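PDB 6WNS: acyl-homoserine-lactone synthase from Mesorhizobium sp. ORS 3359, which catalyses the formation of acyl-homoserine lactone quorum-sensing signals, probably from S-adenosylmethionine and an acyl-coenzyme A donor. Local coordinates for residues Arg21-Arg24 and Ile25-Asp28. Sequence-based numbering, arbitrary orientation.
Sequences RYFR and IRYD
Arg21-Arg24 and Ile25-Asp28 are successive turns of helix 16-31, joined by i to i+4 hydrogen bonds. Ile25 N reaches Arg21 O at 2.8 Å, and Arg26 N and Asp28 N bond likewise to Tyr22 O and Arg24 O. The bond from Tyr27 N to Phe23 O is weak, at 3.3 Å. Tyr22, with CG anti to the backbone N (chi1 167°), projects outward from the helix toward the sheet, leaning only slightly toward the next turn. Arg26 passes over one face of its ring, CD lying 3.4 Å from Tyr22 CZ. The arginine then bends at chi3 (53°), and NH1 donates to Tyr22 OH at 3.1 Å, tilted out of the guanidinium plane. Phe23 packs on a guanidinium face, its CE2 3.7 Å from Arg26 NH1. The remaining nitrogens form salt bridges, NE with Glu46 and NH2 with Asp51. A leucine in place of Arg26 would probably leave both carboxylates without this counter-charge and Tyr22 OH without this donor. Tyr22 touches Leu59 and Tyr57 of strand 56-60, and Phe23 touches Tyr57. The tyrosine-arginine pair is thus an i to i+4 contact within a helix that Tyr22 and Phe23 set against the central sheet, and Arg26 ties to Glu46 and Asp51, in the acetyltransferase-like autoinducer synthase fold.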
ATOM      1  N   ARG A  21       9.280   0.692  14.909  1.00 49.05           N
ATOM      2  CA  ARG A  21      10.236   0.195  13.889  1.00 51.29           C
ATOM      3  C   ARG A  21       9.750   0.608  12.501  1.00 47.75           C
ATOM      4  O   ARG A  21      10.566   0.983  11.688  1.00 45.09           O
ATOM      5  CB  ARG A  21      10.431  -1.322  14.026  1.00 59.14           C
ATOM      6  CG  ARG A  21      11.203  -1.686  15.293  1.00 64.06           C
ATOM      7  CD  ARG A  21      11.756  -3.093  15.290  1.00 74.27           C
ATOM      8  NE  ARG A  21      10.770  -4.098  14.927  1.00 80.32           N
ATOM      9  CZ  ARG A  21       9.933  -4.688  15.780  1.00 83.72           C
ATOM     10  NH1 ARG A  21       9.944  -4.358  17.071  1.00 76.88           N
ATOM     11  NH2 ARG A  21       9.105  -5.615  15.312  1.00 85.48           N
ATOM     12  N   TYR A  22       8.439   0.530  12.256  1.00 47.44           N
ATOM     13  CA  TYR A  22       7.845   0.842  10.947  1.00 44.68           C
ATOM     14  C   TYR A  22       8.186   2.319  10.590  1.00 39.62           C
ATOM     15  O   TYR A  22       8.621   2.572   9.455  1.00 40.58           O
ATOM     16  CB  TYR A  22       6.331   0.592  11.021  1.00 46.90           C
ATOM     17  CG  TYR A  22       5.576   1.165   9.860  1.00 42.78           C
ATOM     18  CD1 TYR A  22       5.725   0.624   8.587  1.00 42.74           C
ATOM     19  CD2 TYR A  22       4.739   2.275   9.996  1.00 42.01           C
ATOM     20  CE1 TYR A  22       5.128   1.198   7.481  1.00 41.69           C
ATOM     21  CE2 TYR A  22       4.058   2.795   8.894  1.00 40.82           C
ATOM     22  CZ  TYR A  22       4.192   2.215   7.644  1.00 42.63           C
ATOM     23  OH  TYR A  22       3.543   2.771   6.581  1.00 39.44           O
ATOM     24  N   PHE A  23       7.986   3.269  11.509  1.00 37.67           N
ATOM     25  CA  PHE A  23       8.261   4.700  11.217  1.00 36.68           C
ATOM     26  C   PHE A  23       9.774   4.963  11.038  1.00 41.46           C
ATOM     27  O   PHE A  23      10.202   5.852  10.278  1.00 36.91           O
ATOM     28  CB  PHE A  23       7.609   5.589  12.243  1.00 36.80           C
ATOM     29  CG  PHE A  23       6.131   5.682  11.971  1.00 36.73           C
ATOM     30  CD1 PHE A  23       5.213   5.098  12.831  1.00 37.05           C
ATOM     31  CD2 PHE A  23       5.660   6.358  10.866  1.00 41.48           C
ATOM     32  CE1 PHE A  23       3.838   5.154  12.576  1.00 40.22           C
ATOM     33  CE2 PHE A  23       4.299   6.432  10.619  1.00 39.42           C
ATOM     34  CZ  PHE A  23       3.388   5.805  11.451  1.00 38.34           C
ATOM     35  N   ARG A  24      10.608   4.165  11.672  1.00 41.48           N
ATOM     36  CA  ARG A  24      12.091   4.247  11.506  1.00 42.51           C
ATOM     37  C   ARG A  24      12.452   3.720  10.133  1.00 41.79           C
ATOM     38  O   ARG A  24      13.324   4.304   9.478  1.00 43.10           O
ATOM     39  CB  ARG A  24      12.801   3.459  12.623  1.00 48.29           C
ATOM     40  CG  ARG A  24      12.581   4.068  14.006  1.00 51.91           C
ATOM     41  CD  ARG A  24      13.660   3.739  15.063  1.00 62.18           C
ATOM     42  NE  ARG A  24      13.210   3.631  16.455  1.00 70.13           N
ATOM     43  CZ  ARG A  24      12.189   4.273  17.066  1.00 86.40           C
ATOM     44  NH1 ARG A  24      11.413   5.130  16.407  1.00 96.74           N
ATOM     45  NH2 ARG A  24      11.923   4.024  18.352  1.00 90.36           N
ATOM     46  N   ILE A  25      11.842   2.600   9.730  1.00 43.88           N
ATOM     47  CA  ILE A  25      12.025   2.000   8.396  1.00 44.36           C
ATOM     48  C   ILE A  25      11.651   3.005   7.306  1.00 44.52           C
ATOM     49  O   ILE A  25      12.377   3.130   6.282  1.00 45.41           O
ATOM     50  CB  ILE A  25      11.260   0.674   8.319  1.00 48.99           C
ATOM     51  CG1 ILE A  25      11.985  -0.392   9.138  1.00 51.63           C
ATOM     52  CG2 ILE A  25      11.102   0.263   6.887  1.00 52.01           C
ATOM     53  CD1 ILE A  25      11.212  -1.707   9.261  1.00 57.00           C
ATOM     54  N   ARG A  26      10.557   3.714   7.479  1.00 41.50           N
ATOM     55  CA  ARG A  26      10.160   4.774   6.499  1.00 42.41           C
ATOM     56  C   ARG A  26      11.225   5.855   6.380  1.00 37.57           C
ATOM     57  O   ARG A  26      11.479   6.400   5.252  1.00 38.55           O
ATOM     58  CB  ARG A  26       8.789   5.298   6.942  1.00 41.02           C
ATOM     59  CG  ARG A  26       7.751   4.274   6.511  1.00 45.11           C
ATOM     60  CD  ARG A  26       6.359   4.637   6.815  1.00 42.50           C
ATOM     61  NE  ARG A  26       6.030   5.970   6.299  1.00 41.56           N
ATOM     62  CZ  ARG A  26       4.852   6.530   6.531  1.00 37.09           C
ATOM     63  NH1 ARG A  26       3.860   5.793   6.974  1.00 37.60           N
ATOM     64  NH2 ARG A  26       4.673   7.806   6.300  1.00 35.66           N
ATOM     65  N   TYR A  27      11.910   6.160   7.469  1.00 40.87           N
ATOM     66  CA  TYR A  27      13.072   7.073   7.406  1.00 40.98           C
ATOM     67  C   TYR A  27      14.148   6.443   6.516  1.00 44.78           C
ATOM     68  O   TYR A  27      14.595   7.111   5.578  1.00 46.38           O
ATOM     69  CB  TYR A  27      13.610   7.392   8.792  1.00 43.90           C
ATOM     70  CG  TYR A  27      14.998   7.908   8.750  1.00 46.16           C
ATOM     71  CD1 TYR A  27      15.196   9.249   8.506  1.00 49.52           C
ATOM     72  CD2 TYR A  27      16.110   7.080   8.878  1.00 54.21           C
ATOM     73  CE1 TYR A  27      16.456   9.789   8.453  1.00 51.82           C
ATOM     74  CE2 TYR A  27      17.395   7.607   8.833  1.00 53.80           C
ATOM     75  CZ  TYR A  27      17.559   8.965   8.592  1.00 58.82           C
ATOM     76  OH  TYR A  27      18.770   9.588   8.537  1.00 62.09           O
ATOM     77  N   ASP A  28      14.457   5.170   6.723  1.00 44.16           N
ATOM     78  CA  ASP A  28      15.521   4.484   5.923  1.00 48.58           C
ATOM     79  C   ASP A  28      15.152   4.500   4.436  1.00 47.29           C
ATOM     80  O   ASP A  28      16.038   4.745   3.584  1.00 52.27           O
ATOM     81  CB  ASP A  28      15.760   3.072   6.413  1.00 51.66           C
ATOM     82  CG  ASP A  28      16.263   2.978   7.845  1.00 55.19           C
ATOM     83  OD1 ASP A  28      16.962   3.874   8.297  1.00 55.50           O
ATOM     84  OD2 ASP A  28      15.899   2.010   8.515  1.00 65.48           O
TER